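Local coordinates for AB hydrolase-1 domain-containing protein (Streptococcus mutans, PDB 4L9A) that is an alpha/beta hydrolase that probably acts as a carboxylesterase, cleaving carboxylic ester bonds, at residues 139-144 / 236-241; 115-120 / 266-271; 22-27 / 105-110; 33-38 / 71-76. All blocks are in the same frame, centred on the assembly; numbering follows the deposited sequence.

Interaction 1 of 4, residues 139-144 / 236-241; sequences IGLEPT and IVFSES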
loop_
_atom_site.group_PDB
_atom_site.type_symbol
_atom_site.label_atom_id
_atom_site.label_comp_id
_atom_site.label_asym_id
_atom_site.label_seq_id
_atom_site.Cartn_x
_atom_site.Cartn_y
_atom_site.Cartn_z
ATOM N N ILE A 139 -6.205 7.422 -0.446
ATOM C CA ILE A 139 -7.021 6.434 0.248
ATOM C C ILE A 139 -6.080 5.553 1.055
ATOM O O ILE A 139 -5.291 4.791 0.497
ATOM C CB ILE A 139 -7.826 5.556 -0.734
ATOM C CG1 ILE A 139 -8.555 6.418 -1.778
ATOM C CG2 ILE A 139 -8.788 4.662 0.021
ATOM C CD1 ILE A 139 -9.562 7.389 -1.189
ATOM N N GLY A 140 -6.114 5.671 2.372
ATOM C CA GLY A 140 -5.145 4.931 3.157
ATOM C C GLY A 140 -5.788 3.888 4.042
ATOM O O GLY A 140 -6.692 4.189 4.817
ATOM N N LEU A 141 -5.326 2.655 3.914
ATOM C CA LEU A 141 -5.743 1.591 4.804
ATOM C C LEU A 141 -4.646 1.399 5.847
ATOM O O LEU A 141 -3.595 0.838 5.549
ATOM C CB LEU A 141 -5.993 0.296 4.023
ATOM C CG LEU A 141 -7.064 0.336 2.923
ATOM C CD1 LEU A 141 -8.285 1.172 3.313
ATOM C CD2 LEU A 141 -6.473 0.839 1.600
ATOM N N GLU A 142 -4.892 1.890 7.067
ATOM C CA GLU A 142 -3.872 1.912 8.125
ATOM C C GLU A 142 -2.458 2.234 7.620
ATOM O O GLU A 142 -1.502 1.479 7.839
ATOM C CB GLU A 142 -3.912 0.614 8.953
ATOM C CG GLU A 142 -5.167 0.586 9.858
ATOM C CD GLU A 142 -5.117 -0.444 10.966
ATOM O OE1 GLU A 142 -4.132 -1.218 11.060
ATOM O OE2 GLU A 142 -6.094 -0.487 11.746
ATOM N N PRO A 143 -2.328 3.363 6.919
ATOM C CA PRO A 143 -1.000 3.772 6.449
ATOM C C PRO A 143 -0.069 3.988 7.638
ATOM O O PRO A 143 -0.504 4.494 8.678
ATOM C CB PRO A 143 -1.270 5.093 5.722
ATOM C CG PRO A 143 -2.535 5.616 6.353
ATOM C CD PRO A 143 -3.356 4.388 6.674
ATOM N N THR A 144 1.190 3.592 7.488
ATOM C CA THR A 144 2.140 3.641 8.586
ATOM C C THR A 144 2.478 5.088 8.949
ATOM O O THR A 144 2.944 5.845 8.094
ATOM C CB THR A 144 3.426 2.854 8.230
ATOM O OG1 THR A 144 3.062 1.562 7.719
ATOM C CG2 THR A 144 4.299 2.674 9.471
ATOM N N ILE A 236 -8.877 10.029 2.538
ATOM C CA ILE A 236 -9.797 9.156 3.255
ATOM C C ILE A 236 -8.973 8.060 3.922
ATOM O O ILE A 236 -8.359 7.228 3.242
ATOM C CB ILE A 236 -10.856 8.508 2.342
ATOM C CG1 ILE A 236 -11.521 9.544 1.427
ATOM C CG2 ILE A 236 -11.908 7.803 3.195
ATOM C CD1 ILE A 236 -12.423 10.490 2.149
ATOM N N VAL A 237 -8.931 8.079 5.249
ATOM C CA VAL A 237 -8.142 7.097 5.994
ATOM C C VAL A 237 -9.073 6.145 6.742
ATOM O O VAL A 237 -10.046 6.579 7.373
ATOM C CB VAL A 237 -7.155 7.796 6.962
ATOM C CG1 VAL A 237 -6.484 6.798 7.915
ATOM C CG2 VAL A 237 -6.115 8.566 6.170
ATOM N N PHE A 238 -8.787 4.849 6.635
ATOM C CA PHE A 238 -9.519 3.810 7.351
ATOM C C PHE A 238 -8.585 3.163 8.353
ATOM O O PHE A 238 -7.451 2.814 8.025
ATOM C CB PHE A 238 -10.017 2.711 6.388
ATOM C CG PHE A 238 -11.035 3.187 5.394
ATOM C CD1 PHE A 238 -10.644 3.897 4.264
ATOM C CD2 PHE A 238 -12.379 2.911 5.575
ATOM C CE1 PHE A 238 -11.582 4.340 3.335
ATOM C CE2 PHE A 238 -13.325 3.349 4.654
ATOM C CZ PHE A 238 -12.928 4.068 3.539
ATOM N N SER A 239 -9.081 2.960 9.566
ATOM C CA SER A 239 -8.280 2.382 10.621
ATOM C C SER A 239 -9.171 1.719 11.659
ATOM O O SER A 239 -10.324 2.110 11.843
ATOM C CB SER A 239 -7.458 3.483 11.294
ATOM O OG SER A 239 -7.064 3.101 12.599
ATOM N N GLU A 240 -8.626 0.728 12.349
ATOM C CA GLU A 240 -9.288 0.177 13.523
ATOM C C GLU A 240 -9.507 1.299 14.546
ATOM O O GLU A 240 -8.695 2.222 14.638
ATOM C CB GLU A 240 -8.444 -0.960 14.113
ATOM C CG GLU A 240 -8.275 -2.155 13.154
ATOM C CD GLU A 240 -7.222 -3.142 13.629
ATOM O OE1 GLU A 240 -7.562 -4.055 14.398
ATOM O OE2 GLU A 240 -6.044 -2.989 13.246
ATOM N N SER A 241 -10.601 1.224 15.308
ATOM C CA SER A 241 -10.978 2.311 16.214
ATOM C C SER A 241 -9.897 2.714 17.221
ATOM O O SER A 241 -9.771 3.890 17.551
ATOM C CB SER A 241 -12.278 1.982 16.971
ATOM O OG SER A 241 -12.134 0.804 17.740
#
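Leu141 and Phe238 lie side by side on one face of the sheet, with Leu141 CD1 set obliquely against Phe238 CD1 at 3.7 Å. The phenyl ring reaches back past Gly140 O, which sits at its edge, until CE1 approaches Ile139 CG2. On the same face Ile139 and Ile236 point the same way, CD1 of the first meeting CG1 of the second at 3.9 Å. The other face is shaped by Gly140: the chain doubles back beyond Glu142, which has a left-handed backbone, Pro143 CG occupies the space beside Gly140 where a side chain would otherwise stand, and Pro143 CD touches Val237 CG1 (4.1 Å). Between the two faces Gly140 N to Ile236 O, Phe238 N to Gly140 O and Glu142 N to Phe238 O join the parallel strands. Glu142 CG rests on Ser239 CA, and OE2 accepts Glu240 N through its anti lone pair (2.9 Å). Glu142 OE2 and Glu240 OE2, two acceptors, come close without a hydrogen bond; Glu142 OE1 is hydrogen-bonded to His268 ND1 and salt-bridged to Arg243, Glu240 OE1 to Arg164. Helix 275-287 covers Leu141 and Phe238, helix 244-248 brings Tyr247 over Val237 and Glu142, and strands 111-117 and 260-263 flank the pair.

Interaction 2 of 4, residues 115-120 / 266-271; sequences CVHSIG and QHHYLH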
loop_
_atom_site.group_PDB
_atom_site.type_symbol
_atom_site.label_atom_id
_atom_site.label_comp_id
_atom_site.label_asym_id
_atom_site.label_seq_id
_atom_site.Cartn_x
_atom_site.Cartn_y
_atom_site.Cartn_z
ATOM N N CYS A 115 -3.925 4.642 -3.493
ATOM C CA CYS A 115 -4.563 3.783 -2.503
ATOM C C CYS A 115 -3.479 2.882 -1.947
ATOM O O CYS A 115 -2.867 2.111 -2.683
ATOM C CB CYS A 115 -5.684 2.947 -3.141
ATOM S SG CYS A 115 -6.542 1.801 -1.985
ATOM N N VAL A 116 -3.207 2.994 -0.653
ATOM C CA VAL A 116 -2.089 2.250 -0.087
ATOM C C VAL A 116 -2.475 1.558 1.202
ATOM O O VAL A 116 -3.426 1.969 1.900
ATOM C CB VAL A 116 -0.871 3.173 0.180
ATOM C CG1 VAL A 116 -0.620 4.075 -1.012
ATOM C CG2 VAL A 116 -1.106 4.029 1.453
ATOM N N HIS A 117 -1.726 0.507 1.514
ATOM C CA HIS A 117 -1.817 -0.149 2.808
ATOM C C HIS A 117 -0.507 0.051 3.552
ATOM O O HIS A 117 0.567 -0.033 2.957
ATOM C CB HIS A 117 -2.091 -1.648 2.627
ATOM C CG HIS A 117 -2.192 -2.401 3.912
ATOM N ND1 HIS A 117 -1.386 -3.481 4.214
ATOM C CD2 HIS A 117 -3.001 -2.228 4.986
ATOM C CE1 HIS A 117 -1.702 -3.944 5.409
ATOM N NE2 HIS A 117 -2.679 -3.198 5.902
ATOM N N SER A 118 -0.593 0.368 4.842
ATOM C CA SER A 118 0.561 0.263 5.714
ATOM C C SER A 118 1.776 1.059 5.198
ATOM O O SER A 118 1.685 2.263 4.960
ATOM C CB SER A 118 0.909 -1.228 5.874
ATOM O OG SER A 118 1.747 -1.458 6.983
ATOM N N ILE A 119 2.908 0.382 5.018
ATOM C CA ILE A 119 4.167 1.069 4.735
ATOM C C ILE A 119 4.146 1.842 3.409
ATOM O O ILE A 119 4.949 2.766 3.201
ATOM C CB ILE A 119 5.381 0.096 4.786
ATOM C CG1 ILE A 119 6.658 0.831 5.173
ATOM C CG2 ILE A 119 5.547 -0.682 3.486
ATOM C CD1 ILE A 119 6.713 1.181 6.644
ATOM N N GLY A 120 3.220 1.475 2.528
ATOM C CA GLY A 120 3.029 2.205 1.283
ATOM C C GLY A 120 2.734 3.685 1.502
ATOM O O GLY A 120 2.859 4.496 0.580
ATOM N N GLN A 266 -11.475 -5.225 12.336
ATOM C CA GLN A 266 -10.967 -5.922 13.509
ATOM C C GLN A 266 -9.508 -6.325 13.333
ATOM O O GLN A 266 -8.930 -6.978 14.197
ATOM C CB GLN A 266 -11.804 -7.168 13.795
ATOM C CG GLN A 266 -12.994 -7.335 12.879
ATOM C CD GLN A 266 -14.206 -6.589 13.383
ATOM O OE1 GLN A 266 -14.126 -5.849 14.363
ATOM N NE2 GLN A 266 -15.338 -6.778 12.716
ATOM N N HIS A 267 -8.921 -5.938 12.209
ATOM C CA HIS A 267 -7.534 -6.276 11.924
ATOM C C HIS A 267 -6.875 -5.243 11.011
ATOM O O HIS A 267 -7.505 -4.278 10.589
ATOM C CB HIS A 267 -7.437 -7.671 11.306
ATOM C CG HIS A 267 -8.307 -7.858 10.103
ATOM N ND1 HIS A 267 -7.923 -7.463 8.841
ATOM C CD2 HIS A 267 -9.545 -8.387 9.972
ATOM C CE1 HIS A 267 -8.886 -7.744 7.983
ATOM N NE2 HIS A 267 -9.882 -8.306 8.644
ATOM N N HIS A 268 -5.603 -5.468 10.713
ATOM C CA HIS A 268 -4.786 -4.516 9.972
ATOM C C HIS A 268 -5.095 -4.494 8.468
ATOM O O HIS A 268 -4.752 -3.538 7.767
ATOM C CB HIS A 268 -3.318 -4.884 10.214
ATOM C CG HIS A 268 -2.319 -3.950 9.601
ATOM N ND1 HIS A 268 -2.393 -2.577 9.720
ATOM C CD2 HIS A 268 -1.176 -4.200 8.914
ATOM C CE1 HIS A 268 -1.357 -2.025 9.114
ATOM N NE2 HIS A 268 -0.596 -2.991 8.623
ATOM N N TYR A 269 -5.750 -5.545 7.977
ATOM C CA TYR A 269 -5.903 -5.725 6.534
ATOM C C TYR A 269 -7.265 -5.266 6.028
ATOM O O TYR A 269 -8.058 -6.057 5.502
ATOM C CB TYR A 269 -5.605 -7.184 6.139
ATOM C CG TYR A 269 -4.124 -7.513 6.212
ATOM C CD1 TYR A 269 -3.511 -7.808 7.428
ATOM C CD2 TYR A 269 -3.333 -7.500 5.064
ATOM C CE1 TYR A 269 -2.143 -8.097 7.494
ATOM C CE2 TYR A 269 -1.974 -7.789 5.121
ATOM C CZ TYR A 269 -1.389 -8.086 6.336
ATOM O OH TYR A 269 -0.044 -8.362 6.385
ATOM N N LEU A 270 -7.520 -3.971 6.172
ATOM C CA LEU A 270 -8.838 -3.414 5.888
ATOM C C LEU A 270 -9.133 -3.441 4.394
ATOM O O LEU A 270 -10.290 -3.519 3.985
ATOM C CB LEU A 270 -8.950 -1.990 6.454
ATOM C CG LEU A 270 -8.677 -1.924 7.958
ATOM C CD1 LEU A 270 -8.864 -0.489 8.505
ATOM C CD2 LEU A 270 -9.570 -2.911 8.714
ATOM N N HIS A 271 -8.082 -3.387 3.579
ATOM C CA HIS A 271 -8.253 -3.485 2.127
ATOM C C HIS A 271 -8.729 -4.861 1.682
ATOM O O HIS A 271 -9.187 -5.018 0.555
ATOM C CB HIS A 271 -6.971 -3.122 1.382
ATOM C CG HIS A 271 -5.808 -3.991 1.733
ATOM N ND1 HIS A 271 -5.308 -4.078 3.011
ATOM C CD2 HIS A 271 -5.045 -4.811 0.969
ATOM C CE1 HIS A 271 -4.284 -4.915 3.025
ATOM N NE2 HIS A 271 -4.106 -5.374 1.799
#
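The imidazole of His117 is wedged among three aromatic side chains of 266-271, each turned differently against it. His271 places CE1 over the centre of one face of the His117 ring, 3.4 Å from His117 CG, with the planes 36° apart; Ser118 CB lies toward the rim of the opposite face. In turn His117 CB sits over the His271 ring in a CH-pi contact. At the far end of the His117 ring, NE2 stands above the centre of the His268 ring, 3.4 Å from His268 NE2 at an angle too poor for a hydrogen bond, and His117 CE1 lies over the Tyr269 face toward its rim. His117 NE2 donates to His268 O (2.8 Å), meeting it from above the carbonyl plane rather than on a lone pair. His268 extends away from its own backbone N (chi1 -176°), which carries its edge to Ser118: OG lies in the ring plane, weakly bonded to His268 NE2 at 3.2 Å. Because His268 ND1 also bonds Glu142, the three residues are consistent with a Ser-His-Glu catalytic triad, as in other alpha/beta hydrolases, and Ser118, strained in a type II' turn, resembles their nucleophile elbow. That elbow joins strand 111-117 to helix 120-130, while Tyr269 occupies the N-cap position of helix 270-273; Cys115 and Val116 are bonded to the neighbouring strands 43-47 and 134-141.

Interaction 3 of 4, residues 22-27 / 105-110; sequences NKEMVN and EHFKFQ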
loop_
_atom_site.group_PDB
_atom_site.type_symbol
_atom_site.label_atom_id
_atom_site.label_comp_id
_atom_site.label_asym_id
_atom_site.label_seq_id
_atom_site.Cartn_x
_atom_site.Cartn_y
_atom_site.Cartn_z
ATOM N N ASN A 22 -3.177 -5.552 -17.615
ATOM C CA ASN A 22 -1.967 -5.879 -18.362
ATOM C C ASN A 22 -0.745 -5.916 -17.446
ATOM O O ASN A 22 -0.460 -4.963 -16.707
ATOM C CB ASN A 22 -1.762 -4.885 -19.503
ATOM C CG ASN A 22 -2.953 -4.826 -20.439
ATOM O OD1 ASN A 22 -3.486 -5.860 -20.848
ATOM N ND2 ASN A 22 -3.388 -3.611 -20.772
ATOM N N LYS A 23 -0.034 -7.037 -17.488
ATOM C CA LYS A 23 1.170 -7.226 -16.697
ATOM C C LYS A 23 2.369 -6.699 -17.478
ATOM O O LYS A 23 2.499 -6.961 -18.673
ATOM C CB LYS A 23 1.357 -8.714 -16.387
ATOM C CG LYS A 23 0.122 -9.366 -15.761
ATOM C CD LYS A 23 0.315 -10.858 -15.540
ATOM C CE LYS A 23 -0.929 -11.495 -14.932
ATOM N NZ LYS A 23 -0.772 -12.973 -14.781
ATOM N N GLU A 24 3.240 -5.952 -16.812
ATOM C CA GLU A 24 4.436 -5.437 -17.466
ATOM C C GLU A 24 5.566 -5.168 -16.486
ATOM O O GLU A 24 5.364 -4.517 -15.447
ATOM C CB GLU A 24 4.115 -4.158 -18.247
ATOM C CG GLU A 24 5.308 -3.542 -18.978
ATOM C CD GLU A 24 4.944 -2.258 -19.714
ATOM O OE1 GLU A 24 3.744 -1.908 -19.753
ATOM O OE2 GLU A 24 5.857 -1.593 -20.245
HETATM N N MSE A 25 6.751 -5.678 -16.817
HETATM C CA MSE A 25 7.972 -5.295 -16.115
HETATM C C MSE A 25 8.420 -3.959 -16.677
HETATM O O MSE A 25 8.829 -3.883 -17.825
HETATM C CB MSE A 25 9.088 -6.328 -16.327
HETATM C CG MSE A 25 8.879 -7.651 -15.621
HETATM SE SE MSE A 25 8.922 -7.495 -13.648
HETATM C CE MSE A 25 10.089 -9.044 -13.275
ATOM N N VAL A 26 8.332 -2.901 -15.871
ATOM C CA VAL A 26 8.763 -1.581 -16.317
ATOM C C VAL A 26 10.194 -1.324 -15.856
ATOM O O VAL A 26 10.541 -1.608 -14.713
ATOM C CB VAL A 26 7.841 -0.480 -15.742
ATOM C CG1 VAL A 26 8.298 0.896 -16.209
ATOM C CG2 VAL A 26 6.410 -0.750 -16.153
ATOM N N ASN A 27 11.026 -0.785 -16.736
ATOM C CA ASN A 27 12.416 -0.519 -16.376
ATOM C C ASN A 27 12.581 0.697 -15.471
ATOM O O ASN A 27 11.938 1.724 -15.686
ATOM C CB ASN A 27 13.273 -0.354 -17.630
ATOM C CG ASN A 27 13.481 -1.666 -18.361
ATOM O OD1 ASN A 27 13.616 -2.723 -17.738
ATOM N ND2 ASN A 27 13.506 -1.603 -19.692
ATOM N N GLU A 105 5.329 8.064 -15.388
ATOM C CA GLU A 105 5.579 8.688 -16.694
ATOM C C GLU A 105 5.459 7.692 -17.846
ATOM O O GLU A 105 5.274 8.078 -18.998
ATOM C CB GLU A 105 6.956 9.362 -16.730
ATOM C CG GLU A 105 7.142 10.449 -15.679
ATOM C CD GLU A 105 6.025 11.480 -15.692
ATOM O OE1 GLU A 105 5.791 12.091 -16.760
ATOM O OE2 GLU A 105 5.380 11.671 -14.633
ATOM N N HIS A 106 5.566 6.410 -17.525
ATOM C CA HIS A 106 5.473 5.349 -18.515
ATOM C C HIS A 106 4.054 5.194 -19.063
ATOM O O HIS A 106 3.872 4.714 -20.182
ATOM C CB HIS A 106 5.948 4.035 -17.896
ATOM C CG HIS A 106 6.061 2.898 -18.867
ATOM N ND1 HIS A 106 7.063 2.819 -19.811
ATOM C CD2 HIS A 106 5.319 1.773 -19.010
ATOM C CE1 HIS A 106 6.926 1.700 -20.503
ATOM N NE2 HIS A 106 5.880 1.043 -20.031
ATOM N N PHE A 107 3.051 5.606 -18.286
ATOM C CA PHE A 107 1.651 5.448 -18.704
ATOM C C PHE A 107 0.931 6.768 -18.976
ATOM O O PHE A 107 1.435 7.837 -18.633
ATOM C CB PHE A 107 0.868 4.626 -17.681
ATOM C CG PHE A 107 1.382 3.232 -17.507
ATOM C CD1 PHE A 107 1.099 2.255 -18.450
ATOM C CD2 PHE A 107 2.144 2.892 -16.404
ATOM C CE1 PHE A 107 1.571 0.957 -18.295
ATOM C CE2 PHE A 107 2.621 1.598 -16.241
ATOM C CZ PHE A 107 2.337 0.629 -17.202
ATOM N N LYS A 108 -0.259 6.680 -19.575
ATOM C CA LYS A 108 -0.929 7.853 -20.146
ATOM C C LYS A 108 -1.750 8.710 -19.170
ATOM O O LYS A 108 -1.965 9.897 -19.419
ATOM C CB LYS A 108 -1.806 7.446 -21.342
ATOM C CG LYS A 108 -1.029 6.926 -22.548
ATOM C CD LYS A 108 -1.970 6.382 -23.621
ATOM C CE LYS A 108 -1.300 6.350 -24.994
ATOM N NZ LYS A 108 -0.032 5.570 -24.968
ATOM N N PHE A 109 -2.220 8.118 -18.073
ATOM C CA PHE A 109 -3.119 8.841 -17.167
ATOM C C PHE A 109 -2.569 10.214 -16.786
ATOM O O PHE A 109 -1.369 10.374 -16.585
ATOM C CB PHE A 109 -3.449 8.012 -15.921
ATOM C CG PHE A 109 -2.285 7.791 -14.993
ATOM C CD1 PHE A 109 -1.453 6.691 -15.146
ATOM C CD2 PHE A 109 -2.051 8.659 -13.932
ATOM C CE1 PHE A 109 -0.389 6.470 -14.265
ATOM C CE2 PHE A 109 -0.993 8.451 -13.050
ATOM C CZ PHE A 109 -0.157 7.346 -13.220
ATOM N N GLN A 110 -3.444 11.209 -16.712
ATOM C CA GLN A 110 -3.002 12.553 -16.354
ATOM C C GLN A 110 -3.300 12.904 -14.886
ATOM O O GLN A 110 -2.641 13.761 -14.299
ATOM C CB GLN A 110 -3.580 13.600 -17.310
ATOM C CG GLN A 110 -2.839 13.659 -18.644
ATOM C CD GLN A 110 -1.329 13.725 -18.458
ATOM O OE1 GLN A 110 -0.835 14.380 -17.538
ATOM N NE2 GLN A 110 -0.591 13.026 -19.316
#
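His106 reaches from the end of its helix to the edge strand 22-26, where its ring meets both Glu24 and Val26. With CG anti to the backbone N (chi1 -173°), CB carries the imidazole toward strand 22-26 and alongside Val26. The first ring atom, CG, comes up against Val26 CG1 at 4.0 Å; this methyl lies over one ring face, toward the rim and 16° off the normal, a CH-pi contact. Next along the ring, CD2 touches the other valine methyl, CG2, also at 4.0 Å, and rests over the face of the neighbouring Phe107 ring. CE1 passes 3.5 Å from Glu24 OE2. At the tip, NE2 donates to Glu24 OE2 across only 2.6 Å, though the bond is bent to 142° and the oxygen is tilted from the imidazole plane. The glutamate comes from the opposite direction with a fully extended chain, and NE2 meets it from above the carboxylate plane. Its second oxygen, OE1, lies 3.9 Å from Phe107 CZ. Phe107 itself stacks on His37 of strand 33-38, and so lies between that strand and His106. The short bond to a carboxylate would tend to raise the basicity of this solvent-exposed imidazole and probably stabilise its charged form; together with the valine and phenylalanine contacts it joins strand 22-26 to the end of helix 93-106.

Interaction 4 of 4, residues 33-38 / 71-76; sequences IYTCHR and GILTID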
loop_
_atom_site.group_PDB
_atom_site.type_symbol
_atom_site.label_atom_id
_atom_site.label_comp_id
_atom_site.label_asym_id
_atom_site.label_seq_id
_atom_site.Cartn_x
_atom_site.Cartn_y
_atom_site.Cartn_z
ATOM N N ILE A 33 10.512 -3.438 -12.515
ATOM C CA ILE A 33 9.484 -3.431 -11.471
ATOM C C ILE A 33 8.201 -3.988 -12.072
ATOM O O ILE A 33 7.770 -3.548 -13.121
ATOM C CB ILE A 33 9.256 -2.018 -10.930
ATOM C CG1 ILE A 33 10.545 -1.487 -10.293
ATOM C CG2 ILE A 33 8.097 -1.995 -9.901
ATOM C CD1 ILE A 33 10.921 -2.190 -8.945
ATOM N N TYR A 34 7.604 -4.962 -11.402
ATOM C CA TYR A 34 6.352 -5.551 -11.858
ATOM C C TYR A 34 5.149 -4.630 -11.645
ATOM O O TYR A 34 4.900 -4.127 -10.535
ATOM C CB TYR A 34 6.131 -6.869 -11.134
ATOM C CG TYR A 34 4.882 -7.632 -11.520
ATOM C CD1 TYR A 34 4.885 -8.486 -12.619
ATOM C CD2 TYR A 34 3.720 -7.544 -10.750
ATOM C CE1 TYR A 34 3.764 -9.208 -12.963
ATOM C CE2 TYR A 34 2.586 -8.275 -11.082
ATOM C CZ TYR A 34 2.618 -9.104 -12.192
ATOM O OH TYR A 34 1.507 -9.832 -12.541
ATOM N N THR A 35 4.401 -4.420 -12.719
ATOM C CA THR A 35 3.192 -3.609 -12.666
ATOM C C THR A 35 2.026 -4.322 -13.325
ATOM O O THR A 35 2.224 -5.186 -14.187
ATOM C CB THR A 35 3.373 -2.268 -13.401
ATOM O OG1 THR A 35 3.555 -2.511 -14.796
ATOM C CG2 THR A 35 4.582 -1.495 -12.866
ATOM N N CYS A 36 0.815 -3.945 -12.919
ATOM C CA CYS A 36 -0.406 -4.345 -13.602
ATOM C C CYS A 36 -1.187 -3.080 -13.891
ATOM O O CYS A 36 -1.304 -2.213 -13.027
ATOM C CB CYS A 36 -1.244 -5.282 -12.738
ATOM S SG CYS A 36 -0.403 -6.798 -12.289
ATOM N N HIS A 37 -1.743 -2.973 -15.090
ATOM C CA HIS A 37 -2.245 -1.684 -15.551
ATOM C C HIS A 37 -3.504 -1.765 -16.414
ATOM O O HIS A 37 -3.657 -2.671 -17.230
ATOM C CB HIS A 37 -1.135 -0.961 -16.325
ATOM C CG HIS A 37 -1.588 0.290 -17.010
ATOM N ND1 HIS A 37 -1.942 0.322 -18.341
ATOM C CD2 HIS A 37 -1.743 1.554 -16.551
ATOM C CE1 HIS A 37 -2.289 1.552 -18.676
ATOM N NE2 HIS A 37 -2.177 2.319 -17.607
ATOM N N ARG A 38 -4.392 -0.799 -16.224
ATOM C CA ARG A 38 -5.591 -0.656 -17.037
ATOM C C ARG A 38 -5.691 0.808 -17.416
ATOM O O ARG A 38 -5.516 1.688 -16.570
ATOM C CB ARG A 38 -6.832 -1.056 -16.231
ATOM C CG ARG A 38 -8.121 -1.033 -17.017
ATOM C CD ARG A 38 -9.237 -1.696 -16.243
ATOM N NE ARG A 38 -9.914 -0.776 -15.328
ATOM C CZ ARG A 38 -10.644 -1.173 -14.291
ATOM N NH1 ARG A 38 -10.767 -2.469 -14.030
ATOM N NH2 ARG A 38 -11.244 -0.279 -13.504
ATOM N N GLY A 71 -8.891 4.052 -14.360
ATOM C CA GLY A 71 -7.606 3.420 -14.604
ATOM C C GLY A 71 -7.108 2.674 -13.378
ATOM O O GLY A 71 -7.521 2.960 -12.258
ATOM N N ILE A 72 -6.225 1.706 -13.593
ATOM C CA ILE A 72 -5.622 0.950 -12.505
ATOM C C ILE A 72 -4.121 0.863 -12.752
ATOM O O ILE A 72 -3.691 0.598 -13.868
ATOM C CB ILE A 72 -6.188 -0.495 -12.423
ATOM C CG1 ILE A 72 -7.710 -0.491 -12.271
ATOM C CG2 ILE A 72 -5.528 -1.270 -11.296
ATOM C CD1 ILE A 72 -8.209 0.092 -10.928
ATOM N N LEU A 73 -3.324 1.094 -11.718
ATOM C CA LEU A 73 -1.899 0.794 -11.774
ATOM C C LEU A 73 -1.491 0.180 -10.458
ATOM O O LEU A 73 -1.557 0.834 -9.420
ATOM C CB LEU A 73 -1.064 2.060 -12.023
ATOM C CG LEU A 73 0.454 1.911 -11.967
ATOM C CD1 LEU A 73 0.985 0.884 -13.017
ATOM C CD2 LEU A 73 1.106 3.271 -12.191
ATOM N N THR A 74 -1.081 -1.080 -10.490
ATOM C CA THR A 74 -0.524 -1.687 -9.295
ATOM C C THR A 74 0.979 -1.825 -9.468
ATOM O O THR A 74 1.475 -2.080 -10.582
ATOM C CB THR A 74 -1.158 -3.053 -8.988
ATOM O OG1 THR A 74 -0.728 -4.015 -9.959
ATOM C CG2 THR A 74 -2.696 -2.960 -8.996
ATOM N N ILE A 75 1.698 -1.675 -8.363
ATOM C CA ILE A 75 3.152 -1.717 -8.360
ATOM C C ILE A 75 3.669 -2.627 -7.244
ATOM O O ILE A 75 3.299 -2.456 -6.074
ATOM C CB ILE A 75 3.738 -0.296 -8.161
ATOM C CG1 ILE A 75 3.254 0.645 -9.270
ATOM C CG2 ILE A 75 5.263 -0.335 -8.124
ATOM C CD1 ILE A 75 3.685 2.102 -9.070
ATOM N N ASP A 76 4.515 -3.594 -7.599
ATOM C CA ASP A 76 5.150 -4.467 -6.608
ATOM C C ASP A 76 6.527 -3.922 -6.213
ATOM O O ASP A 76 7.374 -3.695 -7.068
ATOM C CB ASP A 76 5.311 -5.898 -7.140
ATOM C CG ASP A 76 3.981 -6.630 -7.290
ATOM O OD1 ASP A 76 2.916 -5.965 -7.215
ATOM O OD2 ASP A 76 4.001 -7.865 -7.509
#
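Strands 33-38 and 71-75 form a regular antiparallel ladder near one end of the central sheet, their directions 178° apart. Cys36 with Thr74 and Arg38 with Ile72 are hydrogen-bonded pairs, Thr74 N reaching Cys36 O at 2.8 Å. Thr74 OG1, held between its own backbone N and carbonyl carbon (chi1 71°), adds a weak bond from Cys36 N at 3.3 Å and presses against Cys36 CB. On the face shared by Cys36, Thr74 and Ile72, Arg38 bends at its third torsion and lays its guanidinium over Ile72, CG1 meeting CZ at 3.6 Å above the centre of the flat group, while NH2 bonds Ile70 O. At the other end Tyr34 and Asp76 run alongside each other, Tyr34 CD2 3.3 Å from Asp76 OD2; that carboxylate is gripped elsewhere by Ser54, Thr55 and Tyr82. The opposite face carries Thr35, His37, Leu73 and Ile75, with Leu73 CD1 4.0 Å from Thr35 CB, and Ile33 CG2 crosses onto Ile75 CG2 at 3.7 Å. Helix 93-106 covers Ile33 and Ile75 through Trp96. Within the sheet, strand 22-26 continues beyond 33-38, whereas strand 43-47 lies parallel to 71-75 on its other side.

In the fold
All four contacts reach one eight-stranded mixed sheet with the 1-2-4-3-5-6-7-8 order of alpha/beta hydrolases. Interactions 3 and 4 lie at its antiparallel end, their centres about 7 Å apart, using the adjacent strands 22-26 and 33-38, which pair with each other; interaction 4 is nested along the chain inside interaction 3. Interactions 1 and 2, centres about 6 Å apart, lie in its parallel part, interaction 1 nested inside interaction 2 and joined to it through Glu142 and His268. The two pairs follow in series. The probable active site thus gathers at the strand ends of interactions 1 and 2, with interactions 3 and 4 toward the antiparallel edge, centres about 18 Å apart for interactions 2 and 4.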